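Local coordinates for spindle assembly abnormal protein 6 homolog (Drosophila melanogaster, PDB 5AL7), which forms the ninefold-symmetric central scaffold of the centriole, the cartwheel, and is required for centriole assembly and centrosome duplication, at residues A15-Y19 with E59-L63; R46-Y51 with L63-K68. The protein carries 1 engineered substitution. All blocks are in the same frame, centred on the assembly; numbering follows the deposited sequence.

Interaction 1 of 2, residues A15-Y19 with E59-L63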
loop_
_atom_site.group_PDB
_atom_site.type_symbol
_atom_site.label_atom_id
_atom_site.label_comp_id
_atom_site.label_asym_id
_atom_site.label_seq_id
_atom_site.Cartn_x
_atom_site.Cartn_y
_atom_site.Cartn_z
ATOM N N ALA A 15 1.961 -8.637 19.391
ATOM C CA ALA A 15 1.602 -9.815 18.642
ATOM C C ALA A 15 1.233 -9.443 17.216
ATOM O O ALA A 15 0.399 -8.559 16.978
ATOM C CB ALA A 15 0.453 -10.551 19.326
ATOM N N LYS A 16 1.884 -10.124 16.278
ATOM C CA LYS A 16 1.601 -9.991 14.860
ATOM C C LYS A 16 0.936 -11.270 14.408
ATOM O O LYS A 16 1.379 -12.355 14.764
ATOM C CB LYS A 16 2.879 -9.751 14.061
ATOM C CG LYS A 16 3.618 -8.506 14.449
ATOM C CD LYS A 16 5.098 -8.674 14.199
ATOM C CE LYS A 16 5.867 -7.609 14.965
ATOM N NZ LYS A 16 5.815 -7.831 16.447
ATOM N N MET A 17 -0.146 -11.143 13.655
ATOM C CA MET A 17 -0.839 -12.303 13.115
ATOM C C MET A 17 -0.147 -12.777 11.835
ATOM O O MET A 17 -0.722 -12.726 10.751
ATOM C CB MET A 17 -2.312 -11.979 12.872
ATOM C CG MET A 17 -3.060 -11.605 14.152
ATOM S SD MET A 17 -3.211 -12.943 15.366
ATOM C CE MET A 17 -4.518 -13.910 14.610
ATOM N N ASP A 18 1.115 -13.181 11.972
ATOM C CA ASP A 18 1.918 -13.668 10.856
ATOM C C ASP A 18 1.925 -15.198 10.828
ATOM O O ASP A 18 2.959 -15.830 11.069
ATOM C CB ASP A 18 3.347 -13.128 10.956
ATOM C CG ASP A 18 4.091 -13.173 9.623
ATOM O OD1 ASP A 18 3.506 -13.677 8.631
ATOM O OD2 ASP A 18 5.261 -12.705 9.570
ATOM N N TYR A 19 0.760 -15.792 10.576
ATOM C CA TYR A 19 0.636 -17.243 10.602
ATOM C C TYR A 19 0.180 -17.792 9.257
ATOM O O TYR A 19 -0.325 -18.919 9.175
ATOM C CB TYR A 19 -0.329 -17.690 11.704
ATOM C CG TYR A 19 0.131 -17.294 13.081
ATOM C CD1 TYR A 19 1.155 -17.982 13.715
ATOM C CD2 TYR A 19 -0.461 -16.221 13.750
ATOM C CE1 TYR A 19 1.587 -17.616 14.980
ATOM C CE2 TYR A 19 -0.038 -15.847 15.012
ATOM C CZ TYR A 19 0.986 -16.551 15.623
ATOM O OH TYR A 19 1.413 -16.186 16.877
ATOM N N GLU A 59 -5.809 -21.262 20.039
ATOM C CA GLU A 59 -6.720 -20.227 20.520
ATOM C C GLU A 59 -5.997 -18.899 20.553
ATOM O O GLU A 59 -5.211 -18.620 21.469
ATOM C CB GLU A 59 -7.271 -20.571 21.902
ATOM C CG GLU A 59 -8.106 -21.825 21.887
ATOM C CD GLU A 59 -8.540 -22.234 23.257
ATOM O OE1 GLU A 59 -7.916 -21.769 24.236
ATOM O OE2 GLU A 59 -9.467 -23.061 23.349
ATOM N N LEU A 60 -6.217 -18.112 19.510
ATOM C CA LEU A 60 -5.628 -16.789 19.427
ATOM C C LEU A 60 -6.493 -15.867 18.587
ATOM O O LEU A 60 -6.718 -16.111 17.402
ATOM C CB LEU A 60 -4.217 -16.865 18.855
ATOM C CG LEU A 60 -3.464 -15.539 18.810
ATOM C CD1 LEU A 60 -3.286 -14.949 20.205
ATOM C CD2 LEU A 60 -2.125 -15.755 18.157
ATOM N N LEU A 61 -6.954 -14.791 19.205
ATOM C CA LEU A 61 -7.809 -13.834 18.521
ATOM C C LEU A 61 -7.186 -12.449 18.488
ATOM O O LEU A 61 -6.669 -11.962 19.498
ATOM C CB LEU A 61 -9.169 -13.754 19.204
ATOM C CG LEU A 61 -10.078 -12.613 18.748
ATOM C CD1 LEU A 61 -10.683 -12.890 17.378
ATOM C CD2 LEU A 61 -11.142 -12.365 19.778
ATOM N N GLN A 62 -7.230 -11.809 17.328
ATOM C CA GLN A 62 -6.787 -10.427 17.270
ATOM C C GLN A 62 -7.801 -9.539 16.569
ATOM O O GLN A 62 -8.347 -9.898 15.506
ATOM C CB GLN A 62 -5.434 -10.296 16.581
ATOM C CG GLN A 62 -4.740 -8.996 16.940
ATOM C CD GLN A 62 -3.563 -8.703 16.060
ATOM O OE1 GLN A 62 -3.724 -8.455 14.867
ATOM N NE2 GLN A 62 -2.371 -8.708 16.637
ATOM N N LEU A 63 -8.073 -8.403 17.206
ATOM C CA LEU A 63 -8.923 -7.353 16.651
ATOM C C LEU A 63 -8.086 -6.110 16.410
ATOM O O LEU A 63 -7.467 -5.577 17.335
ATOM C CB LEU A 63 -10.089 -7.007 17.580
ATOM C CG LEU A 63 -11.082 -8.086 17.998
ATOM C CD1 LEU A 63 -12.011 -7.560 19.082
ATOM C CD2 LEU A 63 -11.876 -8.532 16.805
#

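Interaction 2 of 2, residues R46-Y51 with L63-K68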
loop_
_atom_site.group_PDB
_atom_site.type_symbol
_atom_site.label_atom_id
_atom_site.label_comp_id
_atom_site.label_asym_id
_atom_site.label_seq_id
_atom_site.Cartn_x
_atom_site.Cartn_y
_atom_site.Cartn_z
ATOM N N ARG A 46 -15.189 8.763 15.600
ATOM C CA ARG A 46 -14.349 8.720 14.396
ATOM C C ARG A 46 -14.651 7.522 13.511
ATOM O O ARG A 46 -15.054 6.475 14.010
ATOM C CB ARG A 46 -12.867 8.693 14.781
ATOM C CG ARG A 46 -12.464 9.776 15.753
ATOM C CD ARG A 46 -10.998 9.713 16.086
ATOM N NE ARG A 46 -10.635 10.783 17.002
ATOM C CZ ARG A 46 -9.403 11.003 17.439
ATOM N NH1 ARG A 46 -8.416 10.210 17.052
ATOM N NH2 ARG A 46 -9.161 12.002 18.276
ATOM N N SER A 47 -14.445 7.670 12.205
ATOM C CA SER A 47 -14.572 6.533 11.285
ATOM C C SER A 47 -13.331 5.657 11.309
ATOM O O SER A 47 -12.237 6.111 10.955
ATOM C CB SER A 47 -14.811 6.982 9.840
ATOM O OG SER A 47 -16.168 7.280 9.607
ATOM N N CYS A 48 -13.519 4.399 11.705
ATOM C CA CYS A 48 -12.433 3.433 11.775
ATOM C C CYS A 48 -12.662 2.265 10.827
ATOM O O CYS A 48 -13.729 2.116 10.243
ATOM C CB CYS A 48 -12.272 2.908 13.200
ATOM S SG CYS A 48 -11.810 4.161 14.425
ATOM N N LEU A 49 -11.640 1.428 10.708
ATOM C CA LEU A 49 -11.673 0.196 9.938
ATOM C C LEU A 49 -11.357 -0.939 10.874
ATOM O O LEU A 49 -10.299 -0.935 11.526
ATOM C CB LEU A 49 -10.647 0.218 8.804
ATOM C CG LEU A 49 -10.887 1.157 7.631
ATOM C CD1 LEU A 49 -9.586 1.335 6.901
ATOM C CD2 LEU A 49 -11.954 0.581 6.709
ATOM N N LEU A 50 -12.271 -1.901 10.959
ATOM C CA LEU A 50 -12.062 -3.040 11.832
ATOM C C LEU A 50 -11.697 -4.301 11.066
ATOM O O LEU A 50 -12.314 -4.645 10.041
ATOM C CB LEU A 50 -13.289 -3.286 12.696
ATOM C CG LEU A 50 -12.956 -4.244 13.840
ATOM C CD1 LEU A 50 -13.579 -3.712 15.107
ATOM C CD2 LEU A 50 -13.455 -5.651 13.560
ATOM N N TYR A 51 -10.669 -4.956 11.597
ATOM C CA TYR A 51 -10.109 -6.206 11.108
ATOM C C TYR A 51 -10.201 -7.266 12.194
ATOM O O TYR A 51 -9.547 -7.143 13.227
ATOM C CB TYR A 51 -8.634 -6.044 10.735
ATOM C CG TYR A 51 -8.332 -4.970 9.734
ATOM C CD1 TYR A 51 -8.079 -3.662 10.138
ATOM C CD2 TYR A 51 -8.282 -5.261 8.382
ATOM C CE1 TYR A 51 -7.786 -2.673 9.207
ATOM C CE2 TYR A 51 -7.991 -4.284 7.449
ATOM C CZ TYR A 51 -7.744 -2.997 7.864
ATOM O OH TYR A 51 -7.460 -2.035 6.925
ATOM N N LEU A 63 -8.073 -8.403 17.206
ATOM C CA LEU A 63 -8.923 -7.353 16.651
ATOM C C LEU A 63 -8.086 -6.110 16.410
ATOM O O LEU A 63 -7.467 -5.577 17.335
ATOM C CB LEU A 63 -10.089 -7.007 17.580
ATOM C CG LEU A 63 -11.082 -8.086 17.998
ATOM C CD1 LEU A 63 -12.011 -7.560 19.082
ATOM C CD2 LEU A 63 -11.876 -8.532 16.805
ATOM N N ARG A 64 -8.035 -5.668 15.164
ATOM C CA ARG A 64 -7.306 -4.457 14.828
ATOM C C ARG A 64 -8.248 -3.344 14.437
ATOM O O ARG A 64 -9.165 -3.527 13.632
ATOM C CB ARG A 64 -6.298 -4.719 13.706
ATOM C CG ARG A 64 -5.039 -5.407 14.197
ATOM C CD ARG A 64 -4.077 -5.671 13.070
ATOM N NE ARG A 64 -4.486 -6.848 12.316
ATOM C CZ ARG A 64 -4.943 -6.798 11.075
ATOM N NH1 ARG A 64 -5.003 -5.627 10.436
ATOM N NH2 ARG A 64 -5.311 -7.918 10.468
ATOM N N LEU A 65 -8.006 -2.179 15.019
ATOM C CA LEU A 65 -8.809 -0.999 14.748
ATOM C C LEU A 65 -7.928 0.114 14.190
ATOM O O LEU A 65 -6.953 0.515 14.831
ATOM C CB LEU A 65 -9.507 -0.555 16.027
ATOM C CG LEU A 65 -10.679 0.407 15.961
ATOM C CD1 LEU A 65 -11.915 -0.294 15.405
ATOM C CD2 LEU A 65 -10.912 0.920 17.358
ATOM N N THR A 66 -8.237 0.591 12.990
ATOM C CA THR A 66 -7.424 1.652 12.386
ATOM C C THR A 66 -8.261 2.902 12.112
ATOM O O THR A 66 -9.429 2.795 11.764
ATOM C CB THR A 66 -6.777 1.202 11.057
ATOM O OG1 THR A 66 -7.798 0.918 10.091
ATOM C CG2 THR A 66 -5.919 -0.026 11.259
ATOM N N GLU A 67 -7.701 4.091 12.307
ATOM C CA GLU A 67 -8.439 5.287 11.921
ATOM C C GLU A 67 -8.398 5.425 10.406
ATOM O O GLU A 67 -7.324 5.483 9.822
ATOM C CB GLU A 67 -7.869 6.518 12.592
ATOM C CG GLU A 67 -8.153 6.579 14.061
ATOM C CD GLU A 67 -7.768 7.903 14.663
ATOM O OE1 GLU A 67 -8.095 8.958 14.054
ATOM O OE2 GLU A 67 -7.152 7.882 15.753
ATOM N N LYS A 68 -9.565 5.508 9.778
ATOM C CA LYS A 68 -9.657 5.511 8.320
ATOM C C LYS A 68 -8.756 6.548 7.675
ATOM O O LYS A 68 -8.072 6.259 6.702
ATOM C CB LYS A 68 -11.097 5.759 7.888
ATOM C CG LYS A 68 -11.401 5.396 6.447
ATOM C CD LYS A 68 -12.796 5.851 6.071
ATOM C CE LYS A 68 -13.116 5.644 4.605
ATOM N NZ LYS A 68 -14.471 6.207 4.289
#

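Interaction 1 of 2, residues A15-Y19 with E59-L63
Met-17 and Gln-62 mark the nearest approach of the two backbones, 7.5 Å between their CA atoms, where the irregular 15-19 passes over strand 60-67 without pairing with it. Met-17 sits at the centre of an inverse gamma turn, and its CB leaves the turn toward the strand. Its chain then bends at both chi2 and chi3, and the Met-17 and Gln-62 side chains run antiparallel, flank to flank: Met-17 CG lies 3.6 Å from Gln-62 CB and also beside that residue's amide, while SD reaches Leu-60 CD2 at 4.1 Å. Gln-62 has CG anti to the backbone N (chi1 -160°) and runs on extended, which carries its amide past the thioether chain to the loop backbone. There NE2 gives a weak hydrogen bond of 2.8 Å to Ala-15 O, bent to 121° at the hydrogen. NE2 also makes a weak bond to Thr-78 OG1 on strand 70-80, and OE1 accepts another from Arg-64 NE. Leu-60 meets Tyr-19 at about a right angle: its CD2 lies 3.8 Å from Tyr-19 CE2, oblique to the ring, whose hydroxyl is hydrogen-bonded to Lys-58 NZ. Tyr-167 OH accepts the Met-17 N-H, so the loop touches both the head-domain sheet and helix 161-187, which runs on toward the predicted coiled coil. The chemistry is mixed: methionine, leucine and tyrosine supply the apolar packing, and a buried glutamine amide divides its polar atoms among several weak partners, joining the N-terminal loop to the sheet without extending it.

Interaction 2 of 2, residues R46-Y51 with L63-K68
Tyr-51 and Arg-64, a hydrogen-bonded antiparallel pair, lay their flat groups over one another: Arg-64 NH1 stands 3.4 Å above one face of the ring, offset toward its rim, with the two planes 25° apart. The arginine reaches this place by bending at chi3 (-79°), which folds the guanidinium back over Tyr-51 CB and CG. Its NH2 forms a salt bridge with Glu-53, and Tyr-167 of helix 161-187 adds a cation-pi contact. At the ring's edge lies Thr-66 OG1, 3.7 Å from Tyr-51 CE1; this hydroxyl and Tyr-51 OH both hydrogen-bond to Gln-71 OE1. A phenylalanine in place of Tyr-51 would probably keep the ring under the guanidinium but leave Gln-71 OE1 without one of its two hydroxyl partners. On the opposite face of the sheet, Leu-50 CD1 meets Leu-65 CD1 at 3.8 Å, and Leu-65 CD1 also touches Cys-48 CB. The extended Arg-46 side chain crosses that of Glu-67 at a slant and presents its guanidinium edge to the carboxylate: Arg-46 NH1 makes a salt bridge of 3.0 Å to Glu-67 OE2, its hydrogen bond weak, with the planes 58° apart. The backbone bond Arg-64 N to Tyr-51 O (2.9 Å) is nearly straight. This SAS-6 head-domain hairpin of strands 44-55 and 60-67 thus packs leucines against Leu-118 and Leu-108 on one face and carries, on the other, which Leu-49 shares, a largely polar network.

From the N terminus, the chain passes through loop 15-19 before entering strand 23-36, then strand 44-55, and turns back into strand 60-67. Interaction 2 closes the short loop, the hairpin of neighbouring strands 44-55 and 60-67, with 11 residues between its segments. Interaction 1 closes a longer one, bringing the N-terminal loop to the earlier part of strand 60-67 across 39 residues. The two cross rather than nest, since 46-51 lies between the segments of interaction 1 while 63-68 runs on beyond them. They share Leu-63, and their centres lie about 16 Å apart. Together they tie the N-terminal loop and two adjacent sheet strands of the SAS-6 head domain.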